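Local coordinates for protein tRNA-5-methyluridine(54) 2-sulfurtransferase (Pyrococcus horikoshii, PDB 3VRH) that catalyses the ATP-dependent 2-thiolation of 5-methyluridine 54 in the T loop of tRNAs, which stabilises them against heat, at residues 32-35 with 36-40; 108-111 with 112-116; 163-166 with 167-171. All blocks are in the same frame, centred on the assembly; numbering follows the deposited sequence.

Interaction 1: residues 32-35 with 36-40; sequences RKVS and RTIER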
# COMPACT_ATOMS: atom_id res chain seq x y z
N ARG A 32 -24.97 15.20 -8.98
CA ARG A 32 -25.72 14.09 -8.38
C ARG A 32 -24.83 13.18 -7.55
O ARG A 32 -25.19 12.82 -6.43
CB ARG A 32 -26.40 13.25 -9.46
CG ARG A 32 -27.56 13.94 -10.12
CD ARG A 32 -28.05 13.14 -11.32
NE ARG A 32 -29.23 13.74 -11.93
CZ ARG A 32 -30.47 13.54 -11.49
NH1 ARG A 32 -30.69 12.74 -10.45
NH2 ARG A 32 -31.49 14.13 -12.10
N LYS A 33 -23.68 12.80 -8.09
CA LYS A 33 -22.74 11.95 -7.35
C LYS A 33 -22.35 12.59 -6.01
O LYS A 33 -22.34 11.94 -4.97
CB LYS A 33 -21.50 11.67 -8.17
CG LYS A 33 -20.57 10.62 -7.56
CD LYS A 33 -19.74 9.94 -8.65
CE LYS A 33 -19.87 8.41 -8.60
NZ LYS A 33 -19.13 7.70 -9.72
N VAL A 34 -22.06 13.89 -6.03
CA VAL A 34 -21.66 14.56 -4.81
C VAL A 34 -22.83 14.56 -3.82
O VAL A 34 -22.67 14.31 -2.63
CB VAL A 34 -21.18 16.01 -5.08
CG1 VAL A 34 -20.94 16.75 -3.78
CG2 VAL A 34 -19.89 15.99 -5.92
N SER A 35 -24.02 14.83 -4.35
CA SER A 35 -25.23 14.78 -3.53
C SER A 35 -25.45 13.38 -2.93
O SER A 35 -25.79 13.23 -1.75
CB SER A 35 -26.43 15.16 -4.38
OG SER A 35 -27.57 15.14 -3.56
N ARG A 36 -25.23 12.35 -3.74
CA ARG A 36 -25.29 10.97 -3.27
C ARG A 36 -24.30 10.70 -2.14
O ARG A 36 -24.63 10.02 -1.17
CB ARG A 36 -25.06 9.99 -4.42
CG ARG A 36 -26.24 9.98 -5.41
CD ARG A 36 -25.89 9.38 -6.78
NE ARG A 36 -27.02 9.51 -7.71
CZ ARG A 36 -26.94 9.37 -9.03
NH1 ARG A 36 -25.78 9.08 -9.60
NH2 ARG A 36 -28.04 9.51 -9.78
N THR A 37 -23.11 11.27 -2.25
CA THR A 37 -22.08 11.12 -1.23
C THR A 37 -22.47 11.76 0.09
O THR A 37 -22.29 11.16 1.15
CB THR A 37 -20.73 11.70 -1.68
OG1 THR A 37 -20.32 11.04 -2.87
CG2 THR A 37 -19.68 11.50 -0.60
N ILE A 38 -22.99 12.99 0.02
CA ILE A 38 -23.43 13.68 1.21
C ILE A 38 -24.52 12.88 1.93
O ILE A 38 -24.48 12.71 3.15
CB ILE A 38 -23.96 15.08 0.86
CG1 ILE A 38 -22.83 15.93 0.27
CG2 ILE A 38 -24.58 15.75 2.09
CD1 ILE A 38 -23.31 17.22 -0.37
N GLU A 39 -25.49 12.39 1.16
CA GLU A 39 -26.57 11.55 1.67
C GLU A 39 -26.06 10.27 2.33
O GLU A 39 -26.38 9.98 3.48
CB GLU A 39 -27.49 11.18 0.52
CG GLU A 39 -28.81 10.58 0.91
CD GLU A 39 -29.82 10.71 -0.22
OE1 GLU A 39 -29.49 10.33 -1.37
OE2 GLU A 39 -30.94 11.21 0.04
N ARG A 40 -25.27 9.50 1.60
CA ARG A 40 -24.83 8.19 2.08
C ARG A 40 -24.10 8.25 3.41
O ARG A 40 -24.28 7.39 4.27
CB ARG A 40 -23.91 7.53 1.07
CG ARG A 40 -24.58 7.19 -0.23
CD ARG A 40 -23.55 7.03 -1.30
NE ARG A 40 -22.64 5.95 -0.97
CZ ARG A 40 -22.12 5.14 -1.88
NH1 ARG A 40 -21.29 4.18 -1.51
NH2 ARG A 40 -22.44 5.31 -3.15
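R32 and R36 stand one helical turn apart, and the flat guanidinium group of R36 carries R32 on one face. CB of R32 sits over the centre of that face, 3.9 Å from CZ of R36. The R32 guanidinium plane is 44° from it, an oblique placing rather than a parallel stack. NH1 of R32 and NH2 of R36 are 4.2 Å apart, a close approach of like charges. E28 forms a salt bridge with NH2 of R32, which probably eases that repulsion. With chi1 of R36 at -70°, CG lies beside the backbone N and the extended chain runs back past O of R32. That carbonyl O also accepts a hydrogen bond from the backbone N of R36 at 2.7 Å. On the buried side, CG1 of V34 meets CD1 of I38 at 4.2 Å. OG1 of T37 lies 3.0 Å from O of K33 and is hydrogen-bonded to E198. NZ of K33 bonds to the hydroxyl of Y29. All of this lies on helix 23-40. V34 and I38 pack on V66 and L67 of helix 58-69, while K33 and V34 touch V199 and L196 in a loop.

Interaction 2: residues 108-111 with 112-116; sequences VRIK and EILGY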
# COMPACT_ATOMS: atom_id res chain seq x y z
N VAL A 108 -7.86 35.23 5.87
CA VAL A 108 -6.85 35.30 6.90
C VAL A 108 -5.46 35.28 6.28
O VAL A 108 -5.09 34.33 5.56
CB VAL A 108 -6.96 34.11 7.88
CG1 VAL A 108 -5.84 34.16 8.92
CG2 VAL A 108 -8.31 34.11 8.56
N ARG A 109 -4.68 36.32 6.55
CA ARG A 109 -3.33 36.42 6.04
C ARG A 109 -2.37 36.00 7.15
O ARG A 109 -2.21 36.69 8.15
CB ARG A 109 -3.04 37.84 5.57
CG ARG A 109 -4.02 38.35 4.55
CD ARG A 109 -3.29 38.91 3.34
NE ARG A 109 -4.19 39.37 2.29
CZ ARG A 109 -4.21 40.62 1.82
NH1 ARG A 109 -3.39 41.54 2.31
NH2 ARG A 109 -5.06 40.97 0.85
N ILE A 110 -1.73 34.85 6.97
CA ILE A 110 -0.86 34.29 7.99
C ILE A 110 0.26 35.25 8.37
O ILE A 110 0.56 35.42 9.55
CB ILE A 110 -0.28 32.95 7.51
CG1 ILE A 110 -1.33 31.85 7.71
CG2 ILE A 110 1.00 32.63 8.23
CD1 ILE A 110 -0.90 30.48 7.15
N LYS A 111 0.85 35.90 7.37
CA LYS A 111 1.95 36.85 7.57
C LYS A 111 1.50 38.06 8.38
O LYS A 111 2.27 38.61 9.15
CB LYS A 111 2.48 37.33 6.22
CG LYS A 111 3.99 37.55 6.16
CD LYS A 111 4.42 38.85 6.80
CE LYS A 111 5.91 39.08 6.57
NZ LYS A 111 6.31 38.80 5.15
N GLU A 112 0.25 38.48 8.20
CA GLU A 112 -0.28 39.61 8.95
C GLU A 112 -0.52 39.29 10.43
O GLU A 112 -0.14 40.05 11.31
CB GLU A 112 -1.52 40.20 8.27
CG GLU A 112 -1.18 40.85 6.94
CD GLU A 112 -2.38 41.47 6.22
OE1 GLU A 112 -3.48 41.57 6.81
OE2 GLU A 112 -2.21 41.86 5.05
N ILE A 113 -1.11 38.14 10.72
CA ILE A 113 -1.45 37.83 12.10
C ILE A 113 -0.31 37.17 12.87
O ILE A 113 -0.26 37.25 14.10
CB ILE A 113 -2.69 36.95 12.17
CG1 ILE A 113 -2.45 35.66 11.40
CG2 ILE A 113 -3.93 37.71 11.63
CD1 ILE A 113 -3.29 34.51 11.86
N LEU A 114 0.59 36.50 12.17
CA LEU A 114 1.67 35.78 12.83
C LEU A 114 3.03 36.44 12.63
O LEU A 114 3.99 36.09 13.32
CB LEU A 114 1.72 34.33 12.34
CG LEU A 114 0.45 33.52 12.62
CD1 LEU A 114 0.51 32.14 11.99
CD2 LEU A 114 0.22 33.42 14.13
N GLY A 115 3.10 37.38 11.69
CA GLY A 115 4.32 38.13 11.42
C GLY A 115 5.25 37.52 10.37
O GLY A 115 6.20 38.16 9.91
N TYR A 116 4.98 36.28 9.98
CA TYR A 116 5.87 35.56 9.06
C TYR A 116 5.13 34.75 8.01
O TYR A 116 4.10 34.11 8.30
CB TYR A 116 6.77 34.59 9.84
CG TYR A 116 7.68 35.25 10.85
CD1 TYR A 116 7.23 35.55 12.12
CD2 TYR A 116 9.00 35.54 10.54
CE1 TYR A 116 8.06 36.15 13.05
CE2 TYR A 116 9.84 36.13 11.45
CZ TYR A 116 9.36 36.43 12.71
OH TYR A 116 10.20 37.03 13.63
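R109 and E112 lie side by side and point the same way, joined by a salt bridge. NH1 of R109 gives a hydrogen bond to OE2 of E112 at 3.0 Å. The bond is bent, 141° at the hydrogen. It reaches OE2 on its syn side but out of the carboxylate plane, and the two flat groups are turned 74° from each other. The R109 chain bends at chi2 (-129°), which brings CD as well as NH1 alongside OE2. CB of R109 packs against CD of E112 at 3.7 Å.

The backbone helps to place this pair. R109 is the N-cap residue where strand 105-109 passes into helix 110-114, and its O accepts a hydrogen bond from N of I113 at 3.1 Å. Elsewhere in the turn, CG1 of V108 meets CD1 of I113 at 3.9 Å, and CG2 of I110 meets CD1 of L114 at 3.8 Å. Just after the helix, G115 has positive phi, and a side chain here would press on the carbonyl O of L114. CG of K111 then lies 3.5 Å from C of Y116.

Further out, E91 makes a salt bridge with NH2 of R109, and E120 one with NZ of K111. I110 packs on I79, a residue of the ATP site, and on helix 127-145. An alanine in place of R109 would probably leave E91 and E112 without their shared positive partner. With a carboxylate at each of two nitrogens, the R109 guanidinium is likely to be held in its rotation and its charge largely balanced.

Interaction 3: residues 163-166 with 167-171; sequences FLLN and NILHW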
# COMPACT_ATOMS: atom_id res chain seq x y z
N PHE A 163 -3.17 9.38 -0.22
CA PHE A 163 -2.94 9.56 1.21
C PHE A 163 -2.89 8.20 1.89
O PHE A 163 -2.00 7.95 2.69
CB PHE A 163 -4.02 10.49 1.82
CG PHE A 163 -4.39 10.18 3.27
CD1 PHE A 163 -3.87 10.94 4.32
CD2 PHE A 163 -5.31 9.17 3.58
CE1 PHE A 163 -4.23 10.67 5.65
CE2 PHE A 163 -5.66 8.89 4.90
CZ PHE A 163 -5.12 9.64 5.94
N LEU A 164 -3.84 7.33 1.55
CA LEU A 164 -3.83 5.96 2.07
C LEU A 164 -2.54 5.19 1.72
O LEU A 164 -1.94 4.60 2.59
CB LEU A 164 -5.04 5.15 1.60
CG LEU A 164 -6.36 5.41 2.32
CD1 LEU A 164 -7.48 4.59 1.69
CD2 LEU A 164 -6.23 5.11 3.80
N LEU A 165 -2.14 5.20 0.46
CA LEU A 165 -0.96 4.46 0.03
C LEU A 165 0.30 5.00 0.72
O LEU A 165 1.13 4.25 1.21
CB LEU A 165 -0.80 4.55 -1.49
CG LEU A 165 0.41 3.82 -2.06
CD1 LEU A 165 0.32 2.33 -1.70
CD2 LEU A 165 0.50 4.01 -3.56
N ASN A 166 0.39 6.32 0.78
CA ASN A 166 1.51 6.98 1.43
C ASN A 166 1.61 6.56 2.89
O ASN A 166 2.66 6.10 3.34
CB ASN A 166 1.37 8.49 1.32
CG ASN A 166 2.47 9.23 2.02
OD1 ASN A 166 3.55 9.43 1.47
ND2 ASN A 166 2.21 9.64 3.26
N ASN A 167 0.51 6.68 3.61
CA ASN A 167 0.54 6.36 5.03
C ASN A 167 0.77 4.88 5.34
O ASN A 167 1.26 4.54 6.40
CB ASN A 167 -0.70 6.90 5.74
CG ASN A 167 -0.65 8.41 5.93
OD1 ASN A 167 0.31 8.95 6.46
ND2 ASN A 167 -1.68 9.08 5.46
N ILE A 168 0.42 4.02 4.39
CA ILE A 168 0.67 2.59 4.56
C ILE A 168 2.13 2.23 4.30
O ILE A 168 2.71 1.41 5.01
CB ILE A 168 -0.25 1.77 3.65
CG1 ILE A 168 -1.63 1.69 4.28
CG2 ILE A 168 0.28 0.37 3.43
CD1 ILE A 168 -2.73 1.61 3.28
N LEU A 169 2.71 2.83 3.28
CA LEU A 169 4.15 2.67 3.04
C LEU A 169 4.97 3.07 4.27
O LEU A 169 5.97 2.42 4.57
CB LEU A 169 4.59 3.50 1.84
CG LEU A 169 4.12 2.96 0.50
CD1 LEU A 169 4.37 3.98 -0.60
CD2 LEU A 169 4.81 1.61 0.19
N HIS A 170 4.53 4.14 4.95
CA HIS A 170 5.22 4.64 6.14
C HIS A 170 4.71 4.02 7.42
O HIS A 170 5.23 4.33 8.49
CB HIS A 170 5.03 6.15 6.28
CG HIS A 170 5.79 6.95 5.27
ND1 HIS A 170 5.16 7.73 4.32
CD2 HIS A 170 7.12 7.11 5.07
CE1 HIS A 170 6.07 8.32 3.57
NE2 HIS A 170 7.27 7.96 4.00
N TRP A 171 3.68 3.18 7.31
CA TRP A 171 2.97 2.66 8.48
C TRP A 171 2.59 3.74 9.51
O TRP A 171 2.83 3.60 10.71
CB TRP A 171 3.71 1.46 9.08
CG TRP A 171 3.64 0.30 8.11
CD1 TRP A 171 4.60 -0.08 7.20
CD2 TRP A 171 2.52 -0.55 7.90
NE1 TRP A 171 4.14 -1.15 6.45
CE2 TRP A 171 2.87 -1.46 6.87
CE3 TRP A 171 1.24 -0.64 8.48
CZ2 TRP A 171 1.99 -2.44 6.41
CZ3 TRP A 171 0.37 -1.61 8.02
CH2 TRP A 171 0.75 -2.50 7.00
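N167 brings its amide up to the ring of F163, one turn back along the helix. ND2 sits over one face of the ring, offset toward the rim and 3.0 Å from CE1 of F163. The amide and ring planes are 77° apart. CG of N167 lies beside its backbone N, anti to the carbonyl carbon, and from there the amide runs back toward F163. ND2 is also 3.0 Å from O of F163, while OD1 is hydrogen-bonded to N172.

The buried side is closely packed. CD1 of I168 lies 3.2 Å from the carbonyl O of L164, and the apolar pair CG of L165 and CD1 of L169 meets at 4.2 Å. L164 and I168 pack on F249 of helix 245-256, and L165 and L169 on M231 of helix 228-241. L165 and I168 also touch their own counterparts in the second subunit, so this face of the helix belongs to the homodimer interface. Helix 157-169 ends there in a Schellman motif, with W171 at positive phi and its N bonded to O of I168. The W171 ring covers that O with one face and meets the ring of F249 of the second subunit at about 15°.

The other side is looser and reaches solvent at H170. Its backbone N bonds to O of N166 at 3.2 Å. ND1 of H170 reaches the same O at 3.1 Å, but only in a weak bond bent to 125°. OD1 of N166 lies 3.5 Å from CE1 of H170, and the amide and imidazole cross obliquely.

Overall arrangement
The three contacts are separate and in series along the chain. Interactions 1 and 2 are the farthest apart, with centres 36 Å from each other, on opposite sides of the chain's centre. Interactions 1 and 3 come nearest, about 14 Å between their closest atoms. Interactions 2 and 3 both lie in the PP-loop part of the chain, yet their nearest atoms are about 20 Å apart. Bicine occupies a pocket that includes ATP-binding residues A53 and G154. The side chains of V34 in interaction 1 and I110 in interaction 2 are each about 13 Å from bicine. In interaction 3 the side chain of F163 is about 9 Å from the bound bicine. Interaction 3 alone touches the second subunit.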